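Local coordinates for protein ketol-acid reductoisomerase (uncultured archaeon GZfos26G2, PDB 4XDY) that uses NADH and magnesium ions to convert 2-acetolactate, by methyl migration and reduction, into 2,3-dihydroxy-isovalerate in branched-chain amino-acid biosynthesis, at residues Gln31-Cys34 / Leu35-Ser38; Val296-Lys300 / Arg301-Phe305; Glu324-Lys327 / Leu328-Gln331. All blocks are in the same frame, centred on the assembly; numbering follows the deposited sequence. Where two conformers were deposited one is given.

Contact 1: Gln31-Cys34 / Leu35-Ser38; sequences QANC and LKDS
Asn-33, Lys-36 and Asp-37 share one water molecule on the face of helix 26-37, the helix of the first beta-alpha-beta unit of the Rossmann domain, linking strands 18-22 and 41-50. The water lies 2.7 Å from Asn-33 OD1 and 2.8 Å from Asp-37 OD1, with more acceptors in reach than it has protons, so its hydrogens are probably shared among them; it accepts from Lys-36 NZ, also at 2.8 Å. Lys-36 sets out with CG trans to its own backbone nitrogen (chi1 179°), then folds at chi3 and chi4, which curls the ammonium back over the helix to the water instead of leading it straight outward. One water thus joins an amide, an ammonium and a carboxylate that do not bond directly to one another. Each group has further company: Asn-33 ND2 donates to Asp-29 O and to the hydroxyl of Tyr-24, an NAD-binding residue, Lys-36 makes a cation-pi contact with Phe-66, and Asp-37 OD2 forms a salt bridge to Arg-142.

Under this polar face the backbone keeps its helical bonding. Leu-35 N bonds to Gln-31 O at 2.9 Å, nearly straight at 165°, and the Leu-35 branch carbon CG rests 3.3 Å from the same oxygen while the residue packs on Val-42 of strand 41-50. Gln-31 sends its amide elsewhere, OE1 receiving the hydroxyl group of Ser-111 as partner. The next bond, Lys-36 N to Ala-32 O, is also 2.9 Å, and Asp-37 N reaches Asn-33 O at 3.0 Å. At the C-terminal end the series weakens in geometry: Ser-38 N lies 3.1 Å from Cys-34 O at only 136°, its hydrogen shared weakly with Leu-35 O.

Contact 2: Val296-Lys300 / Arg301-Phe305; sequences VDEYK and RGIPF
Arg-301 N reaches back to Asp-297 O at 3.0 Å, the last ordinary rung of helix 290-300, and its CB settles against the same oxygen. Gly-302 then turns to positive phi (87°), where a side chain would jam against the carbonyl oxygen of Arg-301; its N meets Tyr-299 O at 3.0 Å from well above the carbonyl plane. Ile-303 N completes the Schellman motif with a 2.9 Å bond to Glu-298 O. Ile-303 also holds the N-cap position of helix 304-315, and its CG2 lies 3.7 Å from Tyr-299 CA, at the edge of the tyrosine ring. Pro-304, without an N-H, brings its CD to 3.5 Å from Glu-298 OE2. Phe-305 N gives that oxygen a short but bent and weak bond (2.8 Å, 128°), while its CB abuts the carboxylate. Bent at chi2 (74°), the Glu-298 chain brings OE2 to the new helix's N terminus, where Leu-306 N donates as well; Tyr-261 of the second subunit packs on this glutamate. An isoleucine N-cap offers no side-chain acceptor, so a carboxylate from the preceding helix meets these amides, and the positive helix end probably favours its ionised form.

Contact 3: Glu324-Lys327 / Leu328-Gln331; sequences EIRK and LFAQ
Phe-329 folds back over the final turn of helix 317-327, and its backbone and ring both hold to the segment 324-327. Among the hydrogen bonds, Phe-329 N to Arg-326 O (3.1 Å, 151°) is the sound one, though the N-H arrives from well above the carbonyl plane, as the chain curls in a tight turn. Leu-328 N divides itself between two weak bonds, to Ile-325 O at 3.1 Å and to Glu-324 O at 3.4 Å, a fraying of the helical pattern at the C-terminal end.

The CH-pi contact is made by Arg-326 CA, 3.9 Å from the ring centroid and 20° off the normal. Ile-325 O stands over the same ring face, 3.6 Å above the plane and displaced toward the rim. Phe-329 has CG opposite its carbonyl carbon (chi1 -69°), which lays the ring along this backbone.

Apolar contacts add to the same side of the ring, near its far rim: Ile-325 CG2 touches CE1 of Phe-329 at 3.7 Å, and Arg-326 CG touches CE2 of Phe-329 at 3.8 Å. The guanidinium goes its own way, with NH1 donating to the hydroxyl of Tyr-229 on helix 225-254.

Replacing Phe-329 with an alanine would probably strip Arg-326 CA and Ile-325 CG2 of their cover and leave Phe-149 of the second subunit without its edge-to-face mate. The ring also meets His-234, and Ala-330 makes backbone hydrogen bonds to the second subunit. Apolar contact around one aromatic ring and main-chain hydrogen bonds therefore probably do much to hold the last modelled residues, with no salt bridge between the two segments.

In the fold
From the N terminus, contact 1 comes first, in the Rossmann domain, where it finishes the helix that leads from strand 18-22 toward strand 41-50. The chain then passes through the rest of that domain and into the knotted C-terminal domain before contact 2 turns helix 290-300 into helix 304-315. Helix 317-327 follows directly, and contact 3 ends it and starts the C-terminal tail. All three are local and in series; none nests within or crosses another. Their centres lie about 33 to 36 Å apart. Contacts 1 and 2 flank the chain's centre on opposite sides, while contacts 2 and 3 both reach the second subunit.

Contact 1: Gln31-Cys34 / Leu35-Ser38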
# COMPACT_ATOMS: atom_id res chain seq x y z
N GLN A 31 -4.45 2.37 21.54
CA GLN A 31 -5.11 3.56 22.09
C GLN A 31 -4.68 3.78 23.57
O GLN A 31 -4.36 4.91 23.99
CB GLN A 31 -6.59 3.55 21.96
CG GLN A 31 -6.99 3.62 20.49
CD GLN A 31 -8.48 3.88 20.22
OE1 GLN A 31 -9.09 3.32 19.29
NE2 GLN A 31 -9.05 4.63 21.05
N ALA A 32 -4.70 2.73 24.33
CA ALA A 32 -4.23 2.80 25.72
C ALA A 32 -2.81 3.36 25.87
O ALA A 32 -2.56 4.21 26.75
CB ALA A 32 -4.40 1.45 26.41
N ASN A 33 -1.89 2.93 25.04
CA ASN A 33 -0.55 3.38 25.13
C ASN A 33 -0.35 4.77 24.62
O ASN A 33 0.47 5.51 25.15
CB ASN A 33 0.39 2.42 24.43
CG ASN A 33 0.68 1.19 25.29
OD1 ASN A 33 1.45 1.29 26.25
ND2 ASN A 33 -0.03 0.06 25.04
N CYS A 34 -1.12 5.20 23.60
CA CYS A 34 -1.01 6.58 23.15
C CYS A 34 -1.57 7.53 24.24
O CYS A 34 -0.99 8.60 24.47
CB CYS A 34 -1.71 6.80 21.78
SG CYS A 34 -0.90 5.85 20.45
N LEU A 35 -2.69 7.14 24.83
CA LEU A 35 -3.31 7.91 25.87
C LEU A 35 -2.35 8.01 27.10
O LEU A 35 -2.11 9.11 27.63
CB LEU A 35 -4.61 7.33 26.31
CG LEU A 35 -5.81 7.55 25.34
CD1 LEU A 35 -6.96 6.60 25.73
CD2 LEU A 35 -6.31 8.97 25.33
N LYS A 36 -1.82 6.87 27.50
CA LYS A 36 -0.88 6.86 28.65
C LYS A 36 0.39 7.72 28.38
O LYS A 36 0.78 8.54 29.20
CB LYS A 36 -0.56 5.45 29.07
CG LYS A 36 0.44 5.46 30.26
CD LYS A 36 0.63 4.13 30.96
CE LYS A 36 1.48 3.11 30.20
NZ LYS A 36 2.94 3.38 30.00
N ASP A 37 0.94 7.63 27.18
CA ASP A 37 2.08 8.40 26.75
C ASP A 37 1.81 9.90 26.72
O ASP A 37 2.74 10.65 26.90
CB ASP A 37 2.60 7.99 25.34
CG ASP A 37 3.36 6.67 25.32
OD1 ASP A 37 3.50 6.02 26.36
OD2 ASP A 37 3.76 6.25 24.19
N SER A 38 0.55 10.33 26.51
CA SER A 38 0.13 11.71 26.51
C SER A 38 -0.27 12.17 27.91
O SER A 38 -0.71 13.27 28.05
CB SER A 38 -1.06 11.87 25.54
OG SER A 38 -0.52 11.80 24.23
O HOH W 1 2.37 3.58 27.30

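Contact 2: Val296-Lys300 / Arg301-Phe305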
# COMPACT_ATOMS: atom_id res chain seq x y z
N VAL A 296 -24.07 -10.68 12.41
CA VAL A 296 -24.66 -11.16 13.66
C VAL A 296 -24.97 -12.65 13.55
O VAL A 296 -24.65 -13.45 14.44
CB VAL A 296 -25.90 -10.34 14.03
CG1 VAL A 296 -26.62 -10.97 15.24
CG2 VAL A 296 -25.48 -8.90 14.40
N ASP A 297 -25.64 -13.04 12.45
CA ASP A 297 -26.03 -14.47 12.31
C ASP A 297 -24.82 -15.34 12.18
O ASP A 297 -24.70 -16.46 12.77
CB ASP A 297 -27.02 -14.61 11.13
CG ASP A 297 -28.48 -14.06 11.49
OD1 ASP A 297 -28.80 -13.86 12.72
OD2 ASP A 297 -29.31 -13.87 10.51
N GLU A 298 -23.77 -14.82 11.48
CA GLU A 298 -22.55 -15.62 11.40
C GLU A 298 -21.89 -15.91 12.75
O GLU A 298 -21.40 -16.98 13.07
CB GLU A 298 -21.57 -14.90 10.45
CG GLU A 298 -20.19 -15.49 10.38
CD GLU A 298 -20.15 -16.81 9.58
OE1 GLU A 298 -21.14 -17.04 8.86
OE2 GLU A 298 -19.09 -17.42 9.73
N TYR A 299 -21.81 -14.86 13.56
CA TYR A 299 -21.28 -15.00 14.89
C TYR A 299 -22.10 -15.98 15.74
O TYR A 299 -21.53 -16.79 16.42
CB TYR A 299 -21.23 -13.60 15.58
CG TYR A 299 -20.94 -13.74 17.09
CD1 TYR A 299 -19.73 -14.17 17.51
CD2 TYR A 299 -21.92 -13.41 18.03
CE1 TYR A 299 -19.45 -14.33 18.87
CE2 TYR A 299 -21.68 -13.57 19.37
CZ TYR A 299 -20.44 -14.02 19.77
OH TYR A 299 -20.19 -14.14 21.11
N LYS A 300 -23.40 -15.81 15.71
CA LYS A 300 -24.36 -16.72 16.49
C LYS A 300 -24.20 -18.16 16.12
O LYS A 300 -24.32 -19.02 16.98
CB LYS A 300 -25.79 -16.30 16.21
CG LYS A 300 -26.13 -15.05 16.98
CD LYS A 300 -27.61 -14.69 16.80
CE LYS A 300 -27.99 -13.65 17.84
NZ LYS A 300 -29.07 -12.75 17.38
N ARG A 301 -23.87 -18.42 14.85
CA ARG A 301 -23.58 -19.75 14.32
C ARG A 301 -22.20 -20.31 14.61
O ARG A 301 -21.94 -21.43 14.26
CB ARG A 301 -23.75 -19.60 12.76
CG ARG A 301 -24.01 -20.79 11.97
CD ARG A 301 -24.19 -20.35 10.54
NE ARG A 301 -25.53 -19.98 10.33
CZ ARG A 301 -26.46 -20.76 9.72
NH1 ARG A 301 -26.19 -21.96 9.24
NH2 ARG A 301 -27.69 -20.29 9.59
N GLY A 302 -21.28 -19.58 15.30
CA GLY A 302 -19.93 -20.04 15.57
C GLY A 302 -18.89 -19.74 14.48
O GLY A 302 -17.89 -20.46 14.29
N ILE A 303 -19.19 -18.68 13.74
CA ILE A 303 -18.28 -18.15 12.67
C ILE A 303 -17.74 -19.21 11.68
O ILE A 303 -16.58 -19.22 11.32
CB ILE A 303 -17.16 -17.22 13.21
CG1 ILE A 303 -16.16 -17.90 14.12
CG2 ILE A 303 -17.81 -16.02 13.92
CD1 ILE A 303 -14.82 -17.21 14.19
N PRO A 304 -18.58 -20.15 11.28
CA PRO A 304 -18.01 -21.20 10.38
C PRO A 304 -17.43 -20.70 9.03
O PRO A 304 -16.45 -21.27 8.54
CB PRO A 304 -19.22 -22.09 10.12
CG PRO A 304 -20.41 -21.20 10.26
CD PRO A 304 -20.03 -20.28 11.42
N PHE A 305 -18.05 -19.68 8.45
CA PHE A 305 -17.52 -19.10 7.20
C PHE A 305 -16.20 -18.41 7.41
O PHE A 305 -15.26 -18.58 6.64
CB PHE A 305 -18.55 -18.16 6.56
CG PHE A 305 -18.03 -17.43 5.34
CD1 PHE A 305 -17.99 -18.05 4.11
CD2 PHE A 305 -17.52 -16.14 5.43
CE1 PHE A 305 -17.48 -17.42 2.99
CE2 PHE A 305 -17.08 -15.48 4.27
CZ PHE A 305 -17.03 -16.13 3.07

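Contact 3: Glu324-Lys327 / Leu328-Gln331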
# COMPACT_ATOMS: atom_id res chain seq x y z
N GLU A 324 7.72 -17.74 2.75
CA GLU A 324 9.06 -18.31 2.45
C GLU A 324 9.95 -17.18 1.97
O GLU A 324 11.09 -17.00 2.43
CB GLU A 324 8.95 -19.38 1.32
CG GLU A 324 8.16 -20.65 1.62
CD GLU A 324 8.06 -21.69 0.45
OE1 GLU A 324 7.95 -21.37 -0.80
OE2 GLU A 324 8.06 -22.89 0.83
N ILE A 325 9.39 -16.32 1.07
CA ILE A 325 10.17 -15.15 0.58
C ILE A 325 10.58 -14.18 1.67
O ILE A 325 11.74 -13.73 1.75
CB ILE A 325 9.38 -14.43 -0.56
CG1 ILE A 325 9.29 -15.30 -1.80
CG2 ILE A 325 9.95 -13.06 -0.86
CD1 ILE A 325 8.42 -14.78 -2.93
N ARG A 326 9.62 -13.84 2.52
CA ARG A 326 9.81 -12.79 3.50
C ARG A 326 10.82 -13.29 4.61
O ARG A 326 11.66 -12.52 5.06
CB ARG A 326 8.56 -12.36 4.15
CG ARG A 326 7.61 -11.55 3.25
CD ARG A 326 6.44 -10.98 3.99
NE ARG A 326 5.57 -11.99 4.62
CZ ARG A 326 4.61 -12.71 4.06
NH1 ARG A 326 4.13 -12.49 2.84
NH2 ARG A 326 4.02 -13.63 4.81
N LYS A 327 10.76 -14.59 4.88
CA LYS A 327 11.73 -15.23 5.84
C LYS A 327 13.17 -15.10 5.37
O LYS A 327 14.10 -15.05 6.16
CB LYS A 327 11.34 -16.71 6.00
CG LYS A 327 12.14 -17.42 7.06
CD LYS A 327 11.80 -18.90 6.99
CE LYS A 327 12.42 -19.72 8.14
NZ LYS A 327 11.41 -20.72 8.62
N LEU A 328 13.37 -15.09 4.07
CA LEU A 328 14.70 -14.98 3.44
C LEU A 328 15.18 -13.58 3.20
O LEU A 328 16.32 -13.39 2.74
CB LEU A 328 14.68 -15.78 2.14
CG LEU A 328 14.43 -17.28 2.27
CD1 LEU A 328 14.11 -17.93 0.93
CD2 LEU A 328 15.67 -17.99 2.88
N PHE A 329 14.37 -12.56 3.47
CA PHE A 329 14.91 -11.17 3.45
C PHE A 329 16.00 -10.93 4.48
O PHE A 329 15.98 -11.50 5.54
CB PHE A 329 13.81 -10.16 3.77
CG PHE A 329 12.76 -10.02 2.70
CD1 PHE A 329 12.97 -10.40 1.39
CD2 PHE A 329 11.55 -9.49 3.03
CE1 PHE A 329 11.97 -10.23 0.40
CE2 PHE A 329 10.52 -9.38 2.09
CZ PHE A 329 10.75 -9.70 0.77
N ALA A 330 16.95 -10.08 4.12
CA ALA A 330 18.09 -9.73 4.94
C ALA A 330 18.10 -8.22 5.16
O ALA A 330 18.88 -7.52 4.47
CB ALA A 330 19.32 -10.11 4.19
N GLN A 331 17.32 -7.77 6.14
CA GLN A 331 17.39 -6.38 6.70
C GLN A 331 18.30 -6.29 7.96
O GLN A 331 18.72 -5.20 8.37
CB GLN A 331 15.98 -5.78 7.01
CG GLN A 331 14.77 -6.73 6.94
CD GLN A 331 13.48 -6.04 6.51
OE1 GLN A 331 13.28 -4.86 6.73
NE2 GLN A 331 12.61 -6.79 5.92